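Local coordinates for protein F420-reducing hydrogenase, subunit beta (PDB 4OMF) that probably carries electrons from hydrogen oxidation through its iron–sulfur cluster to FAD, and there reduces coenzyme F420, as the beta subunit of a hydrogenase, at residues 131-136 with 252-257; 199-204 with 260-265. One frame throughout, in Å; residues are numbered along the deposited sequence.

Contact 1 of 2, residues 131-136 with 252-257; sequences GIYCME and GLLEKL. With FAD (flavin-adenine dinucleotide), chain R; SF4 (iron/sulfur cluster), chain N.
The ring of Tyr-133 is met obliquely by a methyl of Leu-254 and by O2 of the flavin, while the flavin ring system has one face laid against the backbone of 133-134. Over that face, O of Tyr-133 stands 2.9 Å above N10 of FAD, CB of Tyr-133 rests 3.6 Å from C2 of FAD, and SG of Cys-134 lies 3.5 Å from C6 of FAD on the same side. N of Met-135 comes within 3.0 Å of O4 of FAD, tilted out of the ring plane towards the covered face. With CG of Tyr-133 set opposite its carbonyl carbon (chi1 -53°), the phenol leans off the flavin towards helix 251-275. There it crosses Leu-254 at about a right angle, CE2 of Tyr-133 being 3.7 Å from CD1 of Leu-254, and the other methyl of the leucine fork reaches the phenol oxygen. A branched leucine suits this place because its two methyls follow one side of the ring, from CD2 and CE2 out to OH.

Strand 126-132 belongs to the mixed eight-stranded sheet, and the loop leaving it touches both cofactors: SG of Cys-134 binds an iron of the cluster at 2.4 Å, so the thiolate sits between flavin and cluster, consistent with an electron path. Met-135 turns outward instead. Its chain, bent at chi2 (70°) and chi3 (79°), curls round so that CE of Met-135 lies 3.8 Å from O of Leu-257 and 4.0 Å from CB of Leu-257. No hydrogen bond joins the segments, and apolar contact alone links them. Thr-218 and Ile-220 of strand 217-221 also touch the side chain of Tyr-133.

Contact 2 of 2, residues 199-204 with 260-265; sequences VAELAD and QKKEKA. With KEN (N,N-dimethylmethanamine), chain P; SF4 (iron/sulfur cluster), chain N.
Glu-201, which reaches Lys-262 of the helix, takes the second position of a type I beta turn from Ala-200 to Ala-203, closed by the bond from N of Ala-203 to O of Ala-200 at 3.2 Å. The turn pushes the glutamate out towards the helix, where the two charged chains approach from opposite directions. NZ of Lys-262 donates to OE2 of Glu-201 at 2.7 Å, through the syn lone pair, the side facing the other carboxylate oxygen. This salt bridge joins the segments by itself. Both residues suit the place by length: Glu-201 is extended beyond CG, and Lys-262 stays straight until a bend at chi4 (-60°) tips its ammonium group to the carboxylate. The same NZ also bonds to O of Lys-196, so charge and backbone carbonyl hold it together.

One residue earlier on the helix, Lys-261 runs fully extended towards the iron–sulfur cluster, its NZ 3.4 Å from S1 of the cluster. A positive charge here would be expected to favour the reduced cluster. O of Asp-197 accepts a hydrogen bond from this lysine.

The turn is held by helix 103-114 as well, since O of Leu-202 takes a bond from Arg-110 of that helix and Asp-204 forms a salt bridge with the same arginine. The segment 199-204 thus leads into strand 205-208, lying between helix 103-114 and helix 251-275.

How the contacts relate
Both contacts use helix 251-275, contact 1 through its earlier turns and contact 2 a little further along, with centres about 7 Å apart. Contact 1 is partly buried and apolar, as befits a loop laid under the flavin. Contact 2 lies at the surface and rests on one salt bridge, where charge can face solvent. One meeting point is beside the cluster: O of Cys-134 in contact 1 is a probable hydrogen-bond partner of NZ of Lys-261 in contact 2, and the thioether of Met-135 packs along the lysine's CG. Val-199 likewise packs against Tyr-133, so the two segments, 131-136 and 199-204, are also in touch with each other.

Contact 1 of 2, residues 131-136 with 252-257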
loop_
_atom_site.group_PDB
_atom_site.type_symbol
_atom_site.label_atom_id
_atom_site.label_comp_id
_atom_site.label_asym_id
_atom_site.label_seq_id
_atom_site.Cartn_x
_atom_site.Cartn_y
_atom_site.Cartn_z
ATOM N N GLY C 131 -27.775 11.337 -19.650
ATOM C CA GLY C 131 -26.640 12.223 -19.455
ATOM C C GLY C 131 -27.127 13.618 -19.122
ATOM O O GLY C 131 -28.170 14.030 -19.623
ATOM N N ILE C 132 -26.408 14.336 -18.265
ATOM C CA ILE C 132 -26.749 15.740 -18.038
ATOM C C ILE C 132 -25.564 16.610 -18.437
ATOM O O ILE C 132 -24.422 16.177 -18.334
ATOM C CB ILE C 132 -27.182 16.015 -16.583
ATOM C CG1 ILE C 132 -26.171 15.467 -15.575
ATOM C CG2 ILE C 132 -28.567 15.389 -16.315
ATOM C CD1 ILE C 132 -26.555 15.769 -14.114
ATOM N N TYR C 133 -25.852 17.817 -18.932
ATOM C CA TYR C 133 -24.805 18.704 -19.455
ATOM C C TYR C 133 -23.908 19.181 -18.323
ATOM O O TYR C 133 -24.368 19.377 -17.201
ATOM C CB TYR C 133 -25.376 19.941 -20.173
ATOM C CG TYR C 133 -26.399 19.713 -21.277
ATOM C CD1 TYR C 133 -26.606 18.446 -21.846
ATOM C CD2 TYR C 133 -27.169 20.775 -21.733
ATOM C CE1 TYR C 133 -27.570 18.258 -22.848
ATOM C CE2 TYR C 133 -28.128 20.594 -22.734
ATOM C CZ TYR C 133 -28.320 19.340 -23.281
ATOM O OH TYR C 133 -29.279 19.182 -24.259
ATOM N N CYS C 134 -22.634 19.403 -18.626
ATOM C CA CYS C 134 -21.698 19.855 -17.604
ATOM C C CYS C 134 -20.565 20.697 -18.177
ATOM O O CYS C 134 -19.973 20.320 -19.185
ATOM C CB CYS C 134 -21.109 18.655 -16.873
ATOM S SG CYS C 134 -20.051 19.138 -15.496
ATOM N N MET C 135 -20.238 21.807 -17.510
ATOM C CA MET C 135 -19.112 22.653 -17.935
ATOM C C MET C 135 -17.944 22.605 -16.930
ATOM O O MET C 135 -16.795 22.875 -17.269
ATOM C CB MET C 135 -19.579 24.099 -18.130
ATOM C CG MET C 135 -18.523 25.004 -18.735
ATOM S SD MET C 135 -18.195 24.615 -20.470
ATOM C CE MET C 135 -19.594 25.422 -21.262
ATOM N N GLU C 136 -18.250 22.263 -15.686
ATOM C CA GLU C 136 -17.247 22.204 -14.627
ATOM C C GLU C 136 -17.880 21.597 -13.396
ATOM O O GLU C 136 -19.099 21.654 -13.243
ATOM C CB GLU C 136 -16.696 23.600 -14.290
ATOM C CG GLU C 136 -17.730 24.584 -13.747
ATOM C CD GLU C 136 -18.357 25.461 -14.820
ATOM O OE1 GLU C 136 -19.599 25.624 -14.814
ATOM O OE2 GLU C 136 -17.610 26.005 -15.665
ATOM N N GLY C 252 -28.710 27.831 -30.731
ATOM C CA GLY C 252 -27.539 28.659 -30.971
ATOM C C GLY C 252 -26.677 28.818 -29.727
ATOM O O GLY C 252 -25.441 28.790 -29.794
ATOM N N LEU C 253 -27.323 28.982 -28.578
ATOM C CA LEU C 253 -26.580 29.187 -27.341
ATOM C C LEU C 253 -25.921 27.881 -26.915
ATOM O O LEU C 253 -24.785 27.877 -26.465
ATOM C CB LEU C 253 -27.492 29.718 -26.231
ATOM C CG LEU C 253 -26.874 29.851 -24.837
ATOM C CD1 LEU C 253 -25.654 30.784 -24.846
ATOM C CD2 LEU C 253 -27.907 30.305 -23.799
ATOM N N LEU C 254 -26.641 26.777 -27.079
ATOM C CA LEU C 254 -26.104 25.461 -26.751
ATOM C C LEU C 254 -24.863 25.184 -27.600
ATOM O O LEU C 254 -23.825 24.774 -27.088
ATOM C CB LEU C 254 -27.167 24.370 -26.960
ATOM C CG LEU C 254 -26.831 22.971 -26.435
ATOM C CD1 LEU C 254 -26.470 22.999 -24.954
ATOM C CD2 LEU C 254 -27.989 22.015 -26.673
ATOM N N GLU C 255 -24.969 25.418 -28.904
ATOM C CA GLU C 255 -23.838 25.176 -29.791
ATOM C C GLU C 255 -22.666 26.103 -29.465
ATOM O O GLU C 255 -21.510 25.708 -29.579
ATOM C CB GLU C 255 -24.262 25.345 -31.247
ATOM C CG GLU C 255 -25.289 24.297 -31.680
ATOM C CD GLU C 255 -25.935 24.606 -33.028
ATOM O OE1 GLU C 255 -26.017 25.795 -33.406
ATOM O OE2 GLU C 255 -26.372 23.653 -33.703
ATOM N N LYS C 256 -22.964 27.330 -29.039
ATOM C CA LYS C 256 -21.891 28.263 -28.710
ATOM C C LYS C 256 -21.086 27.728 -27.532
ATOM O O LYS C 256 -19.865 27.629 -27.595
ATOM C CB LYS C 256 -22.429 29.644 -28.367
ATOM C CG LYS C 256 -21.321 30.694 -28.244
ATOM C CD LYS C 256 -21.626 31.728 -27.173
ATOM C CE LYS C 256 -22.937 32.446 -27.440
ATOM N NZ LYS C 256 -23.345 33.281 -26.269
ATOM N N LEU C 257 -21.787 27.376 -26.464
ATOM C CA LEU C 257 -21.121 26.886 -25.249
ATOM C C LEU C 257 -20.361 25.570 -25.494
ATOM O O LEU C 257 -19.243 25.413 -25.011
ATOM C CB LEU C 257 -22.140 26.724 -24.117
ATOM C CG LEU C 257 -22.796 28.057 -23.704
ATOM C CD1 LEU C 257 -23.771 27.878 -22.562
ATOM C CD2 LEU C 257 -21.745 29.076 -23.322
HETATM P PA FAD R . -34.033 16.550 -11.918
HETATM O O1A FAD R . -33.826 17.791 -11.089
HETATM O O2A FAD R . -35.364 15.877 -12.074
HETATM O O5B FAD R . -33.017 15.449 -11.377
HETATM C C5B FAD R . -31.639 15.845 -11.337
HETATM C C4B FAD R . -30.795 14.570 -11.372
HETATM O O4B FAD R . -29.411 14.925 -11.394
HETATM C C3B FAD R . -31.044 13.739 -10.119
HETATM O O3B FAD R . -31.302 12.363 -10.440
HETATM C C2B FAD R . -29.727 13.852 -9.363
HETATM O O2B FAD R . -29.435 12.632 -8.664
HETATM C C1B FAD R . -28.709 14.130 -10.453
HETATM N N9A FAD R . -27.569 14.884 -9.901
HETATM C C8A FAD R . -27.649 16.030 -9.203
HETATM N N7A FAD R . -26.414 16.466 -8.857
HETATM C C5A FAD R . -25.529 15.561 -9.359
HETATM C C6A FAD R . -24.057 15.402 -9.340
HETATM N N6A FAD R . -23.257 16.295 -8.700
HETATM N N1A FAD R . -23.549 14.339 -9.984
HETATM C C2A FAD R . -24.321 13.416 -10.595
HETATM N N3A FAD R . -25.673 13.484 -10.645
HETATM C C4A FAD R . -26.302 14.527 -10.048
HETATM N N1 FAD R . -26.817 21.971 -17.150
HETATM C C2 FAD R . -26.509 22.723 -18.281
HETATM O O2 FAD R . -27.435 23.073 -19.040
HETATM N N3 FAD R . -25.192 23.098 -18.505
HETATM C C4 FAD R . -24.183 22.694 -17.655
HETATM O O4 FAD R . -23.004 23.022 -17.916
HETATM C C4X FAD R . -24.547 22.546 -16.264
HETATM N N5 FAD R . -23.423 22.227 -15.346
HETATM C C5X FAD R . -23.679 21.025 -14.543
HETATM C C6 FAD R . -22.620 20.646 -13.702
HETATM C C7 FAD R . -22.818 19.654 -12.734
HETATM C C7M FAD R . -21.672 19.228 -11.826
HETATM C C8 FAD R . -24.082 19.079 -12.621
HETATM C C8M FAD R . -24.425 18.000 -11.610
HETATM C C9 FAD R . -25.155 19.465 -13.452
HETATM C C9A FAD R . -24.983 20.514 -14.363
HETATM N N10 FAD R . -26.024 20.840 -15.271
HETATM C C10 FAD R . -25.897 21.919 -16.127
HETATM C "C1'" FAD R . -27.257 20.043 -15.416
HETATM C "C2'" FAD R . -28.425 20.548 -14.610
HETATM O "O2'" FAD R . -28.099 21.386 -13.598
HETATM C "C3'" FAD R . -29.341 19.591 -14.356
HETATM O "O3'" FAD R . -28.937 18.677 -13.441
HETATM C "C4'" FAD R . -30.068 19.002 -15.553
HETATM O "O4'" FAD R . -30.653 20.025 -16.387
HETATM C "C5'" FAD R . -31.138 18.000 -15.106
HETATM O "O5'" FAD R . -32.265 18.696 -14.597
HETATM P P FAD R . -33.689 17.979 -14.460
HETATM O O1P FAD R . -33.970 17.317 -15.791
HETATM O O2P FAD R . -34.695 18.957 -13.928
HETATM O O3P FAD R . -33.382 16.797 -13.385
HETATM FE FE1 SF4 N . -16.617 15.844 -15.680
HETATM FE FE2 SF4 N . -16.082 17.281 -17.839
HETATM FE FE3 SF4 N . -15.398 18.241 -15.444
HETATM FE FE4 SF4 N . -18.013 18.115 -16.071
HETATM S S1 SF4 N . -16.422 19.438 -17.126
HETATM S S2 SF4 N . -17.050 17.394 -14.084
HETATM S S3 SF4 N . -18.087 16.290 -17.408
HETATM S S4 SF4 N . -14.507 16.379 -16.444
#

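Contact 2 of 2, residues 199-204 with 260-265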
loop_
_atom_site.group_PDB
_atom_site.type_symbol
_atom_site.label_atom_id
_atom_site.label_comp_id
_atom_site.label_asym_id
_atom_site.label_seq_id
_atom_site.Cartn_x
_atom_site.Cartn_y
_atom_site.Cartn_z
ATOM N N VAL C 199 -22.354 18.248 -23.851
ATOM C CA VAL C 199 -23.737 17.800 -23.821
ATOM C C VAL C 199 -23.873 16.293 -23.624
ATOM O O VAL C 199 -24.876 15.705 -24.036
ATOM C CB VAL C 199 -24.493 18.214 -25.107
ATOM C CG1 VAL C 199 -24.791 19.719 -25.102
ATOM C CG2 VAL C 199 -23.715 17.827 -26.359
ATOM N N ALA C 200 -22.896 15.679 -22.961
ATOM C CA ALA C 200 -22.947 14.237 -22.669
ATOM C C ALA C 200 -23.208 13.452 -23.958
ATOM O O ALA C 200 -24.246 12.812 -24.105
ATOM C CB ALA C 200 -24.024 13.920 -21.621
ATOM N N GLU C 201 -22.263 13.530 -24.884
ATOM C CA GLU C 201 -22.427 12.998 -26.226
ATOM C C GLU C 201 -22.620 11.491 -26.304
ATOM O O GLU C 201 -23.093 10.999 -27.320
ATOM C CB GLU C 201 -21.219 13.391 -27.079
ATOM C CG GLU C 201 -21.089 14.907 -27.243
ATOM C CD GLU C 201 -19.811 15.337 -27.945
ATOM O OE1 GLU C 201 -19.285 14.543 -28.757
ATOM O OE2 GLU C 201 -19.338 16.471 -27.682
ATOM N N LEU C 202 -22.250 10.750 -25.258
ATOM C CA LEU C 202 -22.320 9.294 -25.346
ATOM C C LEU C 202 -23.510 8.707 -24.577
ATOM O O LEU C 202 -23.653 7.488 -24.482
ATOM C CB LEU C 202 -21.003 8.668 -24.847
ATOM C CG LEU C 202 -19.772 9.094 -25.675
ATOM C CD1 LEU C 202 -18.457 8.527 -25.130
ATOM C CD2 LEU C 202 -19.949 8.705 -27.123
ATOM N N ALA C 203 -24.365 9.569 -24.023
ATOM C CA ALA C 203 -25.504 9.095 -23.245
ATOM C C ALA C 203 -26.613 8.584 -24.166
ATOM O O ALA C 203 -26.624 8.896 -25.357
ATOM C CB ALA C 203 -26.048 10.209 -22.344
ATOM N N ASP C 204 -27.557 7.829 -23.620
ATOM C CA ASP C 204 -28.726 7.441 -24.408
ATOM C C ASP C 204 -29.598 8.651 -24.767
ATOM O O ASP C 204 -30.069 8.763 -25.902
ATOM C CB ASP C 204 -29.571 6.434 -23.663
ATOM C CG ASP C 204 -28.890 5.093 -23.534
ATOM O OD1 ASP C 204 -28.296 4.620 -24.532
ATOM O OD2 ASP C 204 -28.968 4.510 -22.444
ATOM N N GLN C 260 -17.243 26.551 -27.315
ATOM C CA GLN C 260 -16.343 27.192 -26.352
ATOM C C GLN C 260 -15.628 26.130 -25.521
ATOM O O GLN C 260 -14.419 26.221 -25.300
ATOM C CB GLN C 260 -17.089 28.155 -25.413
ATOM C CG GLN C 260 -17.514 29.475 -26.063
ATOM C CD GLN C 260 -18.162 30.431 -25.080
ATOM O OE1 GLN C 260 -18.308 30.120 -23.905
ATOM N NE2 GLN C 260 -18.538 31.611 -25.559
ATOM N N LYS C 261 -16.372 25.131 -25.058
ATOM C CA LYS C 261 -15.768 24.134 -24.158
ATOM C C LYS C 261 -14.698 23.347 -24.906
ATOM O O LYS C 261 -13.617 23.093 -24.374
ATOM C CB LYS C 261 -16.812 23.188 -23.578
ATOM C CG LYS C 261 -16.262 22.275 -22.475
ATOM C CD LYS C 261 -17.328 21.331 -21.954
ATOM C CE LYS C 261 -16.771 20.541 -20.746
ATOM N NZ LYS C 261 -17.771 19.595 -20.195
ATOM N N LYS C 262 -14.998 22.980 -26.147
ATOM C CA LYS C 262 -14.067 22.178 -26.935
ATOM C C LYS C 262 -12.798 22.954 -27.277
ATOM O O LYS C 262 -11.704 22.402 -27.241
ATOM C CB LYS C 262 -14.728 21.681 -28.218
ATOM C CG LYS C 262 -15.708 20.549 -28.000
ATOM C CD LYS C 262 -16.321 20.105 -29.311
ATOM C CE LYS C 262 -17.497 19.168 -29.080
ATOM N NZ LYS C 262 -17.115 17.936 -28.339
ATOM N N GLU C 263 -12.942 24.232 -27.629
ATOM C CA GLU C 263 -11.774 25.026 -27.967
ATOM C C GLU C 263 -10.855 25.182 -26.755
ATOM O O GLU C 263 -9.623 25.125 -26.882
ATOM C CB GLU C 263 -12.200 26.396 -28.493
ATOM C CG GLU C 263 -11.061 27.276 -28.919
ATOM C CD GLU C 263 -11.558 28.475 -29.692
ATOM O OE1 GLU C 263 -12.419 28.283 -30.579
ATOM O OE2 GLU C 263 -11.109 29.604 -29.401
ATOM N N LYS C 264 -11.463 25.367 -25.587
ATOM C CA LYS C 264 -10.706 25.560 -24.356
ATOM C C LYS C 264 -9.943 24.281 -24.018
ATOM O O LYS C 264 -8.762 24.301 -23.651
ATOM C CB LYS C 264 -11.647 25.943 -23.213
ATOM C CG LYS C 264 -10.979 26.115 -21.864
ATOM C CD LYS C 264 -11.971 26.639 -20.835
ATOM C CE LYS C 264 -13.151 25.699 -20.678
ATOM N NZ LYS C 264 -12.738 24.410 -20.074
ATOM N N ALA C 265 -10.642 23.168 -24.143
ATOM C CA ALA C 265 -10.055 21.865 -23.865
ATOM C C ALA C 265 -8.876 21.591 -24.792
ATOM O O ALA C 265 -7.827 21.137 -24.343
ATOM C CB ALA C 265 -11.096 20.788 -23.994
HETATM C CA1 KEN P . -27.941 1.792 -24.829
HETATM C CB1 KEN P . -26.451 0.261 -23.505
HETATM C CC1 KEN P . -27.336 2.290 -22.422
HETATM N NE1 KEN P . -27.624 1.215 -23.451
HETATM FE FE1 SF4 N . -16.617 15.844 -15.680
HETATM FE FE2 SF4 N . -16.082 17.281 -17.839
HETATM FE FE3 SF4 N . -15.398 18.241 -15.444
HETATM FE FE4 SF4 N . -18.013 18.115 -16.071
HETATM S S1 SF4 N . -16.422 19.438 -17.126
HETATM S S2 SF4 N . -17.050 17.394 -14.084
HETATM S S3 SF4 N . -18.087 16.290 -17.408
HETATM S S4 SF4 N . -14.507 16.379 -16.444
#